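PDB 4ISD: glutathione S-transferase, which binds glutathione and probably catalyses its transfer through the thiol to electrophilic substrates. Local coordinates for residues A[25-30]-A[79-84]; A[92-97]-A[103-108]; A[153-158]-A[171-176]. All blocks are in the same frame, centred on the assembly; numbering follows the deposited sequence.

Contact 1: A[25-30]-A[79-84]; sequences FVVLKE and EYLDEV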
ATOM      1  N   PHE A  25      -4.274  -9.265 -12.144  1.00 39.48           N
ATOM      2  CA  PHE A  25      -4.898  -9.909 -13.279  1.00 40.45           C
ATOM      3  C   PHE A  25      -6.241  -9.234 -13.554  1.00 44.02           C
ATOM      4  O   PHE A  25      -6.612  -9.023 -14.714  1.00 46.38           O
ATOM      5  CB  PHE A  25      -5.083 -11.408 -12.997  1.00 30.91           C
ATOM      6  CG  PHE A  25      -5.766 -12.169 -14.111  1.00 33.03           C
ATOM      7  CD1 PHE A  25      -7.140 -12.052 -14.319  1.00 34.39           C
ATOM      8  CD2 PHE A  25      -5.040 -13.022 -14.930  1.00 40.46           C
ATOM      9  CE1 PHE A  25      -7.783 -12.760 -15.346  1.00 47.75           C
ATOM     10  CE2 PHE A  25      -5.662 -13.736 -15.949  1.00 51.53           C
ATOM     11  CZ  PHE A  25      -7.048 -13.607 -16.161  1.00 53.67           C
ATOM     12  N   VAL A  26      -6.978  -8.896 -12.498  1.00 44.15           N
ATOM     13  CA  VAL A  26      -8.315  -8.330 -12.704  1.00 44.50           C
ATOM     14  C   VAL A  26      -8.225  -6.940 -13.315  1.00 45.26           C
ATOM     15  O   VAL A  26      -9.050  -6.572 -14.155  1.00 45.77           O
ATOM     16  CB  VAL A  26      -9.185  -8.344 -11.417  1.00 35.63           C
ATOM     17  CG1 VAL A  26     -10.356  -7.380 -11.540  1.00 29.21           C
ATOM     18  CG2 VAL A  26      -9.674  -9.770 -11.119  1.00 35.73           C
ATOM     19  N   VAL A  27      -7.198  -6.182 -12.931  1.00 48.49           N
ATOM     20  CA  VAL A  27      -7.019  -4.840 -13.486  1.00 43.58           C
ATOM     21  C   VAL A  27      -6.811  -4.896 -14.999  1.00 43.49           C
ATOM     22  O   VAL A  27      -7.483  -4.183 -15.757  1.00 46.75           O
ATOM     23  CB  VAL A  27      -5.866  -4.091 -12.803  1.00 40.59           C
ATOM     24  CG1 VAL A  27      -5.643  -2.738 -13.450  1.00 39.28           C
ATOM     25  CG2 VAL A  27      -6.171  -3.914 -11.339  1.00 41.43           C
ATOM     26  N   LEU A  28      -5.892  -5.756 -15.427  1.00 42.36           N
ATOM     27  CA  LEU A  28      -5.580  -5.916 -16.845  1.00 48.49           C
ATOM     28  C   LEU A  28      -6.829  -6.310 -17.612  1.00 56.45           C
ATOM     29  O   LEU A  28      -7.142  -5.733 -18.659  1.00 61.51           O
ATOM     30  CB  LEU A  28      -4.494  -6.981 -17.040  1.00 47.95           C
ATOM     31  CG  LEU A  28      -3.083  -6.623 -16.556  1.00 47.00           C
ATOM     32  CD1 LEU A  28      -2.270  -7.873 -16.236  1.00 47.74           C
ATOM     33  CD2 LEU A  28      -2.358  -5.775 -17.606  1.00 47.43           C
ATOM     34  N   LYS A  29      -7.555  -7.281 -17.073  1.00 51.79           N
ATOM     35  CA  LYS A  29      -8.724  -7.785 -17.759  1.00 48.05           C
ATOM     36  C   LYS A  29      -9.834  -6.749 -17.857  1.00 49.03           C
ATOM     37  O   LYS A  29     -10.454  -6.619 -18.901  1.00 51.74           O
ATOM     38  CB  LYS A  29      -9.202  -9.080 -17.120  1.00 50.88           C
ATOM     39  CG  LYS A  29      -8.571 -10.305 -17.747  1.00 56.40           C
ATOM     40  CD  LYS A  29      -9.211 -10.582 -19.095  1.00 66.87           C
ATOM     41  CE  LYS A  29      -8.622 -11.819 -19.753  1.00 73.23           C
ATOM     42  NZ  LYS A  29      -7.153 -11.691 -19.944  1.00 74.12           N
ATOM     43  N   GLU A  30     -10.067  -5.988 -16.793  1.00 53.10           N
ATOM     44  CA  GLU A  30     -11.098  -4.945 -16.829  1.00 53.91           C
ATOM     45  C   GLU A  30     -10.856  -3.943 -17.956  1.00 55.87           C
ATOM     46  O   GLU A  30     -11.808  -3.473 -18.588  1.00 53.98           O
ATOM     47  CB  GLU A  30     -11.140  -4.184 -15.507  1.00 52.39           C
ATOM     48  CG  GLU A  30     -11.602  -5.013 -14.340  1.00 53.44           C
ATOM     49  CD  GLU A  30     -13.066  -5.376 -14.417  1.00 49.54           C
ATOM     50  OE1 GLU A  30     -13.839  -4.632 -15.071  1.00 43.78           O
ATOM     51  OE2 GLU A  30     -13.440  -6.402 -13.812  1.00 47.19           O
ATOM     52  N   GLU A  79      -2.341   1.295  -9.808  1.00 32.70           N
ATOM     53  CA  GLU A  79      -2.170   2.745  -9.932  1.00 35.02           C
ATOM     54  C   GLU A  79      -1.476   3.096 -11.235  1.00 38.41           C
ATOM     55  O   GLU A  79      -1.764   4.119 -11.871  1.00 40.42           O
ATOM     56  CB  GLU A  79      -1.310   3.263  -8.777  1.00 40.51           C
ATOM     57  CG  GLU A  79      -1.906   3.047  -7.405  1.00 41.76           C
ATOM     58  CD  GLU A  79      -2.863   4.147  -7.020  1.00 47.47           C
ATOM     59  OE1 GLU A  79      -2.974   5.147  -7.775  1.00 49.71           O
ATOM     60  OE2 GLU A  79      -3.506   4.009  -5.962  1.00 47.51           O
ATOM     61  N   TYR A  80      -0.541   2.235 -11.616  1.00 38.34           N
ATOM     62  CA  TYR A  80       0.296   2.474 -12.779  1.00 38.32           C
ATOM     63  C   TYR A  80      -0.437   2.166 -14.079  1.00 40.42           C
ATOM     64  O   TYR A  80      -0.334   2.927 -15.053  1.00 42.38           O
ATOM     65  CB  TYR A  80       1.573   1.638 -12.671  1.00 34.08           C
ATOM     66  CG  TYR A  80       2.392   1.598 -13.934  1.00 37.59           C
ATOM     67  CD1 TYR A  80       3.193   2.675 -14.298  1.00 37.19           C
ATOM     68  CD2 TYR A  80       2.367   0.476 -14.766  1.00 39.92           C
ATOM     69  CE1 TYR A  80       3.950   2.639 -15.461  1.00 40.20           C
ATOM     70  CE2 TYR A  80       3.123   0.429 -15.919  1.00 42.40           C
ATOM     71  CZ  TYR A  80       3.905   1.514 -16.264  1.00 46.21           C
ATOM     72  OH  TYR A  80       4.647   1.474 -17.419  1.00 57.92           O
ATOM     73  N   LEU A  81      -1.165   1.049 -14.109  1.00 40.27           N
ATOM     74  CA  LEU A  81      -1.957   0.721 -15.295  1.00 42.40           C
ATOM     75  C   LEU A  81      -3.058   1.764 -15.502  1.00 42.20           C
ATOM     76  O   LEU A  81      -3.386   2.112 -16.627  1.00 41.58           O
ATOM     77  CB  LEU A  81      -2.525  -0.695 -15.223  1.00 35.57           C
ATOM     78  CG  LEU A  81      -1.508  -1.840 -15.311  1.00 33.79           C
ATOM     79  CD1 LEU A  81      -2.188  -3.185 -15.036  1.00 34.25           C
ATOM     80  CD2 LEU A  81      -0.822  -1.857 -16.666  1.00 34.30           C
ATOM     81  N   ASP A  82      -3.583   2.295 -14.402  1.00 45.24           N
ATOM     82  CA  ASP A  82      -4.575   3.361 -14.463  1.00 48.57           C
ATOM     83  C   ASP A  82      -4.024   4.672 -15.020  1.00 52.19           C
ATOM     84  O   ASP A  82      -4.785   5.500 -15.514  1.00 59.21           O
ATOM     85  CB  ASP A  82      -5.182   3.603 -13.083  1.00 51.25           C
ATOM     86  CG  ASP A  82      -6.697   3.610 -13.109  1.00 61.51           C
ATOM     87  OD1 ASP A  82      -7.285   2.760 -13.815  1.00 60.91           O
ATOM     88  OD2 ASP A  82      -7.299   4.468 -12.426  1.00 68.62           O
ATOM     89  N   GLU A  83      -2.711   4.870 -14.936  1.00 53.99           N
ATOM     90  CA  GLU A  83      -2.101   6.099 -15.433  1.00 53.41           C
ATOM     91  C   GLU A  83      -1.691   5.964 -16.892  1.00 53.60           C
ATOM     92  O   GLU A  83      -1.802   6.914 -17.677  1.00 50.20           O
ATOM     93  CB  GLU A  83      -0.902   6.504 -14.564  1.00 55.78           C
ATOM     94  CG  GLU A  83      -1.248   7.560 -13.528  1.00 58.97           C
ATOM     95  CD  GLU A  83      -0.217   7.691 -12.439  1.00 65.34           C
ATOM     96  OE1 GLU A  83       0.971   7.429 -12.709  1.00 70.44           O
ATOM     97  OE2 GLU A  83      -0.604   8.043 -11.302  1.00 66.24           O
ATOM     98  N   VAL A  84      -1.225   4.771 -17.244  1.00 56.91           N
ATOM     99  CA  VAL A  84      -0.785   4.468 -18.605  1.00 56.73           C
ATOM    100  C   VAL A  84      -1.985   4.223 -19.521  1.00 51.73           C
ATOM    101  O   VAL A  84      -1.976   4.592 -20.692  1.00 48.66           O
ATOM    102  CB  VAL A  84       0.142   3.231 -18.616  1.00 56.03           C
ATOM    103  CG1 VAL A  84       0.617   2.919 -20.022  1.00 52.75           C
ATOM    104  CG2 VAL A  84       1.324   3.438 -17.663  1.00 40.81           C
TER

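Contact 2: A[92-97]-A[103-108]; sequences AVLPAD and LARQLQ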
ATOM      1  N   ALA A  92     -11.495   2.595 -16.069  1.00 42.60           N
ATOM      2  CA  ALA A  92     -10.739   2.899 -14.855  1.00 47.55           C
ATOM      3  C   ALA A  92     -10.982   1.889 -13.746  1.00 49.87           C
ATOM      4  O   ALA A  92     -12.118   1.474 -13.498  1.00 59.24           O
ATOM      5  CB  ALA A  92     -11.064   4.296 -14.355  1.00 53.93           C
ATOM      6  N   VAL A  93      -9.910   1.511 -13.060  1.00 43.73           N
ATOM      7  CA  VAL A  93     -10.024   0.598 -11.935  1.00 37.27           C
ATOM      8  C   VAL A  93     -10.013   1.353 -10.610  1.00 36.06           C
ATOM      9  O   VAL A  93     -10.206   0.753  -9.540  1.00 29.05           O
ATOM     10  CB  VAL A  93      -8.903  -0.433 -11.954  1.00 36.87           C
ATOM     11  CG1 VAL A  93      -8.979  -1.247 -13.254  1.00 32.45           C
ATOM     12  CG2 VAL A  93      -7.537   0.255 -11.778  1.00 28.14           C
ATOM     13  N   LEU A  94      -9.782   2.667 -10.688  1.00 38.66           N
ATOM     14  CA  LEU A  94      -9.855   3.545  -9.519  1.00 40.73           C
ATOM     15  C   LEU A  94     -10.932   4.614  -9.693  1.00 40.92           C
ATOM     16  O   LEU A  94     -11.116   5.139 -10.792  1.00 43.35           O
ATOM     17  CB  LEU A  94      -8.505   4.224  -9.269  1.00 48.35           C
ATOM     18  CG  LEU A  94      -7.359   3.480  -8.575  1.00 43.15           C
ATOM     19  CD1 LEU A  94      -6.237   4.473  -8.221  1.00 37.47           C
ATOM     20  CD2 LEU A  94      -7.840   2.700  -7.328  1.00 29.52           C
ATOM     21  N   PRO A  95     -11.645   4.944  -8.604  1.00 40.82           N
ATOM     22  CA  PRO A  95     -12.688   5.982  -8.627  1.00 38.16           C
ATOM     23  C   PRO A  95     -12.189   7.340  -9.129  1.00 44.53           C
ATOM     24  O   PRO A  95     -11.049   7.726  -8.870  1.00 55.28           O
ATOM     25  CB  PRO A  95     -13.123   6.086  -7.155  1.00 34.65           C
ATOM     26  CG  PRO A  95     -12.812   4.747  -6.578  1.00 36.94           C
ATOM     27  CD  PRO A  95     -11.561   4.269  -7.295  1.00 39.18           C
ATOM     28  N   ALA A  96     -13.058   8.039  -9.856  1.00 47.98           N
ATOM     29  CA  ALA A  96     -12.773   9.341 -10.456  1.00 46.17           C
ATOM     30  C   ALA A  96     -12.815  10.445  -9.412  1.00 50.92           C
ATOM     31  O   ALA A  96     -12.096  11.433  -9.513  1.00 53.13           O
ATOM     32  CB  ALA A  96     -13.800   9.647 -11.558  1.00 38.44           C
ATOM     33  N   ASP A  97     -13.693  10.281  -8.428  1.00 50.89           N
ATOM     34  CA  ASP A  97     -13.857  11.275  -7.381  1.00 53.70           C
ATOM     35  C   ASP A  97     -12.639  11.274  -6.453  1.00 57.73           C
ATOM     36  O   ASP A  97     -12.249  10.238  -5.914  1.00 58.74           O
ATOM     37  CB  ASP A  97     -15.147  11.017  -6.605  1.00 55.20           C
ATOM     38  CG  ASP A  97     -15.336  11.976  -5.455  1.00 62.79           C
ATOM     39  OD1 ASP A  97     -15.703  13.146  -5.713  1.00 68.24           O
ATOM     40  OD2 ASP A  97     -15.133  11.551  -4.293  1.00 63.85           O
ATOM     41  N   LEU A 103     -10.305   6.919  -0.666  1.00 48.41           N
ATOM     42  CA  LEU A 103     -10.897   5.861   0.151  1.00 44.88           C
ATOM     43  C   LEU A 103     -10.588   4.458  -0.391  1.00 38.70           C
ATOM     44  O   LEU A 103     -10.406   3.497   0.382  1.00 33.96           O
ATOM     45  CB  LEU A 103     -12.404   6.065   0.305  1.00 45.23           C
ATOM     46  CG  LEU A 103     -12.762   7.324   1.085  1.00 48.51           C
ATOM     47  CD1 LEU A 103     -14.244   7.435   1.303  1.00 36.89           C
ATOM     48  CD2 LEU A 103     -12.014   7.344   2.414  1.00 43.40           C
ATOM     49  N   ALA A 104     -10.528   4.334  -1.714  1.00 30.48           N
ATOM     50  CA  ALA A 104     -10.188   3.054  -2.310  1.00 33.90           C
ATOM     51  C   ALA A 104      -8.716   2.754  -2.020  1.00 42.09           C
ATOM     52  O   ALA A 104      -8.356   1.635  -1.645  1.00 44.19           O
ATOM     53  CB  ALA A 104     -10.467   3.071  -3.808  1.00 33.07           C
ATOM     54  N   ARG A 105      -7.872   3.769  -2.178  1.00 40.24           N
ATOM     55  CA  ARG A 105      -6.466   3.643  -1.839  1.00 38.56           C
ATOM     56  C   ARG A 105      -6.280   3.230  -0.383  1.00 40.52           C
ATOM     57  O   ARG A 105      -5.476   2.334  -0.069  1.00 42.77           O
ATOM     58  CB  ARG A 105      -5.738   4.946  -2.123  1.00 33.09           C
ATOM     59  CG  ARG A 105      -5.416   5.148  -3.602  1.00 29.05           C
ATOM     60  CD  ARG A 105      -4.902   6.553  -3.821  1.00 44.30           C
ATOM     61  NE  ARG A 105      -4.474   6.807  -5.185  1.00 43.83           N
ATOM     62  CZ  ARG A 105      -4.515   8.007  -5.751  1.00 47.88           C
ATOM     63  NH1 ARG A 105      -4.991   9.047  -5.066  1.00 37.12           N
ATOM     64  NH2 ARG A 105      -4.098   8.163  -7.003  1.00 45.14           N
ATOM     65  N   GLN A 106      -7.028   3.876   0.503  1.00 35.31           N
ATOM     66  CA  GLN A 106      -7.075   3.441   1.895  1.00 37.44           C
ATOM     67  C   GLN A 106      -7.466   1.967   2.068  1.00 40.52           C
ATOM     68  O   GLN A 106      -6.811   1.228   2.807  1.00 40.98           O
ATOM     69  CB  GLN A 106      -8.034   4.305   2.691  1.00 39.71           C
ATOM     70  CG  GLN A 106      -8.421   3.687   4.017  1.00 43.93           C
ATOM     71  CD  GLN A 106      -9.318   4.600   4.824  1.00 49.72           C
ATOM     72  OE1 GLN A 106      -8.861   5.286   5.754  1.00 46.68           O
ATOM     73  NE2 GLN A 106     -10.606   4.629   4.463  1.00 46.95           N
ATOM     74  N   LEU A 107      -8.531   1.537   1.397  1.00 41.60           N
ATOM     75  CA  LEU A 107      -9.006   0.163   1.568  1.00 39.39           C
ATOM     76  C   LEU A 107      -7.950  -0.858   1.096  1.00 35.08           C
ATOM     77  O   LEU A 107      -7.633  -1.812   1.826  1.00 33.88           O
ATOM     78  CB  LEU A 107     -10.365  -0.039   0.882  1.00 40.12           C
ATOM     79  CG  LEU A 107     -11.123  -1.375   0.970  1.00 33.13           C
ATOM     80  CD1 LEU A 107     -11.209  -1.901   2.404  1.00 29.86           C
ATOM     81  CD2 LEU A 107     -12.530  -1.234   0.363  1.00 30.10           C
ATOM     82  N   GLN A 108      -7.390  -0.631  -0.096  1.00 31.83           N
ATOM     83  CA  GLN A 108      -6.291  -1.455  -0.632  1.00 31.86           C
ATOM     84  C   GLN A 108      -5.113  -1.610   0.332  1.00 35.75           C
ATOM     85  O   GLN A 108      -4.618  -2.713   0.548  1.00 44.25           O
ATOM     86  CB  GLN A 108      -5.780  -0.887  -1.963  1.00 31.17           C
ATOM     87  CG  GLN A 108      -6.783  -1.006  -3.105  1.00 34.71           C
ATOM     88  CD  GLN A 108      -6.104  -1.130  -4.447  1.00 38.40           C
ATOM     89  OE1 GLN A 108      -5.616  -0.136  -5.000  1.00 43.39           O
ATOM     90  NE2 GLN A 108      -6.046  -2.361  -4.981  1.00 28.75           N
TER

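Contact 3: A[153-158]-A[171-176]; sequences RLIDDE and TDFALM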
ATOM      1  N   ARG A 153     -20.323  -1.575   7.540  1.00 58.04           N
ATOM      2  CA  ARG A 153     -20.391  -0.130   7.305  1.00 55.55           C
ATOM      3  C   ARG A 153     -20.310   0.275   5.817  1.00 53.23           C
ATOM      4  O   ARG A 153     -20.923   1.261   5.413  1.00 54.28           O
ATOM      5  CB  ARG A 153     -19.314   0.607   8.124  1.00 47.54           C
ATOM      6  N   LEU A 154     -19.564  -0.483   5.012  1.00 45.02           N
ATOM      7  CA  LEU A 154     -19.237  -0.083   3.640  1.00 40.30           C
ATOM      8  C   LEU A 154     -20.084  -0.760   2.577  1.00 41.72           C
ATOM      9  O   LEU A 154     -20.219  -0.249   1.468  1.00 47.10           O
ATOM     10  CB  LEU A 154     -17.771  -0.400   3.328  1.00 41.71           C
ATOM     11  CG  LEU A 154     -16.661   0.218   4.169  1.00 40.86           C
ATOM     12  CD1 LEU A 154     -15.317  -0.318   3.687  1.00 38.40           C
ATOM     13  CD2 LEU A 154     -16.695   1.736   4.095  1.00 42.36           C
ATOM     14  N   ILE A 155     -20.622  -1.930   2.898  1.00 44.89           N
ATOM     15  CA  ILE A 155     -21.450  -2.665   1.949  1.00 45.35           C
ATOM     16  C   ILE A 155     -22.937  -2.373   2.124  1.00 45.77           C
ATOM     17  O   ILE A 155     -23.472  -2.472   3.230  1.00 50.09           O
ATOM     18  CB  ILE A 155     -21.226  -4.169   2.077  1.00 44.94           C
ATOM     19  CG1 ILE A 155     -19.758  -4.492   1.827  1.00 41.40           C
ATOM     20  CG2 ILE A 155     -22.136  -4.926   1.106  1.00 45.15           C
ATOM     21  CD1 ILE A 155     -19.339  -5.866   2.314  1.00 46.91           C
ATOM     22  N   ASP A 156     -23.599  -2.002   1.034  1.00 43.38           N
ATOM     23  CA  ASP A 156     -25.044  -1.789   1.057  1.00 47.85           C
ATOM     24  C   ASP A 156     -25.684  -2.443  -0.171  1.00 46.76           C
ATOM     25  O   ASP A 156     -25.106  -2.422  -1.254  1.00 42.38           O
ATOM     26  CB  ASP A 156     -25.381  -0.295   1.105  1.00 56.33           C
ATOM     27  CG  ASP A 156     -26.752  -0.025   1.724  1.00 76.98           C
ATOM     28  OD1 ASP A 156     -27.070  -0.632   2.774  1.00 83.55           O
ATOM     29  OD2 ASP A 156     -27.519   0.792   1.163  1.00 84.83           O
ATOM     30  N   ASP A 157     -26.868  -3.029  -0.016  1.00 55.80           N
ATOM     31  CA  ASP A 157     -27.517  -3.669  -1.162  1.00 56.57           C
ATOM     32  C   ASP A 157     -27.818  -2.690  -2.310  1.00 57.81           C
ATOM     33  O   ASP A 157     -27.824  -3.088  -3.473  1.00 57.09           O
ATOM     34  CB  ASP A 157     -28.740  -4.499  -0.747  1.00 52.87           C
ATOM     35  CG  ASP A 157     -28.348  -5.874  -0.197  1.00 60.59           C
ATOM     36  OD1 ASP A 157     -27.333  -6.415  -0.673  1.00 71.73           O
ATOM     37  OD2 ASP A 157     -29.024  -6.417   0.708  1.00 57.28           O
ATOM     38  N   GLU A 158     -27.987  -1.406  -1.994  1.00 60.39           N
ATOM     39  CA  GLU A 158     -28.214  -0.392  -3.029  1.00 65.47           C
ATOM     40  C   GLU A 158     -26.966   0.002  -3.831  1.00 61.18           C
ATOM     41  O   GLU A 158     -27.079   0.733  -4.812  1.00 68.38           O
ATOM     42  CB  GLU A 158     -28.826   0.878  -2.432  1.00 72.82           C
ATOM     43  CG  GLU A 158     -30.101   0.680  -1.638  1.00 78.97           C
ATOM     44  CD  GLU A 158     -30.720   1.999  -1.230  1.00 88.84           C
ATOM     45  OE1 GLU A 158     -30.263   3.049  -1.732  1.00 87.68           O
ATOM     46  OE2 GLU A 158     -31.665   1.990  -0.411  1.00 96.17           O
ATOM     47  N   THR A 171     -12.729  -6.008  -5.532  1.00 35.00           N
ATOM     48  CA  THR A 171     -12.179  -7.356  -5.692  1.00 30.80           C
ATOM     49  C   THR A 171     -11.338  -7.697  -4.468  1.00 38.62           C
ATOM     50  O   THR A 171     -11.456  -8.785  -3.898  1.00 37.46           O
ATOM     51  CB  THR A 171     -11.255  -7.460  -6.912  1.00 27.25           C
ATOM     52  OG1 THR A 171     -11.892  -6.873  -8.051  1.00 35.44           O
ATOM     53  CG2 THR A 171     -10.927  -8.916  -7.209  1.00 23.41           C
ATOM     54  N   ASP A 172     -10.490  -6.750  -4.070  1.00 39.18           N
ATOM     55  CA  ASP A 172      -9.594  -6.949  -2.943  1.00 33.77           C
ATOM     56  C   ASP A 172     -10.373  -7.192  -1.669  1.00 31.31           C
ATOM     57  O   ASP A 172     -10.041  -8.092  -0.888  1.00 31.89           O
ATOM     58  CB  ASP A 172      -8.695  -5.727  -2.769  1.00 42.85           C
ATOM     59  CG  ASP A 172      -7.618  -5.658  -3.816  1.00 45.56           C
ATOM     60  OD1 ASP A 172      -7.439  -6.676  -4.539  1.00 47.15           O
ATOM     61  OD2 ASP A 172      -6.951  -4.598  -3.903  1.00 40.34           O
ATOM     62  N   PHE A 173     -11.410  -6.379  -1.471  1.00 31.43           N
ATOM     63  CA  PHE A 173     -12.270  -6.486  -0.299  1.00 31.99           C
ATOM     64  C   PHE A 173     -12.975  -7.843  -0.282  1.00 40.25           C
ATOM     65  O   PHE A 173     -12.991  -8.535   0.746  1.00 40.28           O
ATOM     66  CB  PHE A 173     -13.313  -5.369  -0.294  1.00 26.63           C
ATOM     67  CG  PHE A 173     -13.905  -5.106   1.052  1.00 27.12           C
ATOM     68  CD1 PHE A 173     -13.200  -5.422   2.205  1.00 31.21           C
ATOM     69  CD2 PHE A 173     -15.160  -4.534   1.172  1.00 27.33           C
ATOM     70  CE1 PHE A 173     -13.727  -5.173   3.450  1.00 30.64           C
ATOM     71  CE2 PHE A 173     -15.704  -4.291   2.417  1.00 31.76           C
ATOM     72  CZ  PHE A 173     -14.984  -4.612   3.561  1.00 31.89           C
ATOM     73  N   ALA A 174     -13.542  -8.216  -1.430  1.00 37.61           N
ATOM     74  CA  ALA A 174     -14.316  -9.443  -1.539  1.00 37.43           C
ATOM     75  C   ALA A 174     -13.451 -10.650  -1.231  1.00 42.27           C
ATOM     76  O   ALA A 174     -13.869 -11.538  -0.473  1.00 44.05           O
ATOM     77  CB  ALA A 174     -14.934  -9.567  -2.908  1.00 41.57           C
ATOM     78  N   LEU A 175     -12.244 -10.679  -1.795  1.00 42.59           N
ATOM     79  CA  LEU A 175     -11.283 -11.733  -1.446  1.00 42.78           C
ATOM     80  C   LEU A 175     -11.038 -11.792   0.054  1.00 37.47           C
ATOM     81  O   LEU A 175     -11.128 -12.864   0.652  1.00 42.53           O
ATOM     82  CB  LEU A 175      -9.958 -11.570  -2.192  1.00 42.00           C
ATOM     83  CG  LEU A 175     -10.184 -11.556  -3.704  1.00 50.60           C
ATOM     84  CD1 LEU A 175      -8.879 -11.597  -4.497  1.00 56.87           C
ATOM     85  CD2 LEU A 175     -11.103 -12.697  -4.087  1.00 48.03           C
ATOM     86  N   MET A 176     -10.757 -10.636   0.661  1.00 30.87           N
ATOM     87  CA  MET A 176     -10.446 -10.587   2.097  1.00 30.44           C
ATOM     88  C   MET A 176     -11.637 -11.022   2.928  1.00 39.02           C
ATOM     89  O   MET A 176     -11.471 -11.758   3.901  1.00 39.15           O
ATOM     90  CB  MET A 176      -9.990  -9.187   2.516  1.00 27.61           C
ATOM     91  CG  MET A 176      -9.588  -9.039   3.991  1.00 38.23           C
ATOM     92  SD  MET A 176      -8.079  -9.907   4.542  1.00 55.45           S
ATOM     93  CE  MET A 176      -7.048  -9.829   3.083  1.00 82.37           C
TER

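Contact 1: A[25-30]-A[79-84]
Leu81 fills the space between Val27 and Leu28, and one of its methyl groups does nearly all the touching. Its CD1 lies 3.7 Å from CD2 of Leu28 and 3.8 Å from CG1 of Val27, so that this single branch meets two consecutive residues of helix 19-31. The CB of Leu81 adds a second, looser touch, 4.1 Å from Val27 CG1. Val27 directs its side chain at helix 74-84 from the outset: CG1, anti to the backbone N (chi1 177°), is the methyl that meets the leucine. Leu28 leaves its helix to one side and reaches across with CD2, its CG following at 3.9 Å from Leu81 CD1. The longer side chain therefore suits position 28, while the short beta-branched valine suits 27, where the side chain already faces its partner. Behind these residues the packing continues, with Leu28 on Ile8 and Leu10 of strand 8-13 and Val27 on Ile168 of helix 168-177. The two helices are the pair that packs on one side of the sheet in the thioredoxin-like domain of glutathione transferases. No hydrogen bond or ion pair crosses between the segments, so the contact is held by dispersion and by exclusion of water, without the directional demands of a polar bond.

Contact 2: A[92-97]-A[103-108]
Arg105 meets Leu94 obliquely at its guanidinium, with the leucine CD1 4.2 Å from NE. The Gln108 amide brings OE1 to 4.3 Å from the other methyl of Leu94, CD2. Leu94 thus lies loosely between the two polar side chains, one methyl beside each, with CD2 also 4.4 Å from Ala104 CB. The puckered Pro95 ring brings its CD to 3.8 Å from CB of Ala104, and CG of the same ring is 4.0 Å from that methyl. Alanine suits position 104 because its single methyl lets the incoming loop settle close to helix 98-113, and proline suits 95 as a compact apolar ring in a segment without regular structure. The polar ends are answered elsewhere: Arg105 NE makes a salt bridge with Glu79 OE2, and the guanidinium continues to Glu83 of the second subunit. Gln108 NE2 bonds to Asp172 OD2, while Val93 N is held by Asp82 OD1. At the far end of the loop, Asp97 is the N-cap of helix 98-113. The segments themselves share only van der Waals contact, consistent with Leu94 giving apolar cover beside polar groups that bond elsewhere, and the interdomain linker is folded back on the helix it leads into.

Contact 3: A[153-158]-A[171-176]
Ile155 and Leu154 converge on one corner of the Phe173 ring, the carbon CE2. Ile155 comes closer, with CD1 at 4.0 Å from CE2 and CG1 at 4.1 Å, while Leu154 CD1 stands 4.2 Å from the same atom. Both aliphatic chains are extended beyond CB; in Ile155 the second torsion (chi2 163°) carries CD1 outward to the ring. On the opposing helix, Phe173 places CG anti to its backbone N (chi1 -160°) and spans most of the gap by itself, since the nearest CA atoms, those of Ile155 and Phe173, are 10.2 Å apart. A long, rigid aromatic side chain suits so wide a separation between backbones. Leu107 of helix 98-113 and Val162 also touch the ring, while Val191 and Tyr194 of helix 189-199 cover Ile155. The other side of the contact is looser. Ile155 is where the chain leaves helical geometry after helix 139-154, and the acidic residues that follow make no contact with 171-176; Asp157 and Glu158 are exposed, and Asp157 pairs with Arg193. Leu154 is only partly buried and also packs on Leu57 of the second subunit. Acidic side chains fit that outer turn as well as aliphatic ones fit the inner side. With one apolar cluster formed where a helix ends against the central helix 168-177, the arrangement belongs to the hydrophobic core of the all-helical C-terminal domain of glutathione transferases.

All three contacts are chiefly apolar and largely buried, but their surroundings differ. Contact 1 joins two helices of the N-terminal domain beside the sheet, whereas contact 3 lies in the helical C-terminal domain and has a solvent-facing turn on one flank. Contact 2 sits between them, in the linker and the helix it leads into, and it alone uses charged and amide side chains among its touching residues. The links are direct: Val26 CG1 of helix 19-31 packs on Thr171 OG1 of helix 168-177, and Leu107 CD1 lies 4.1 Å from Phe173 CD1. Helices 74-84 and 98-113 carry salt bridges to the second subunit, whereas contact 3 meets it through the apolar packing of Leu154.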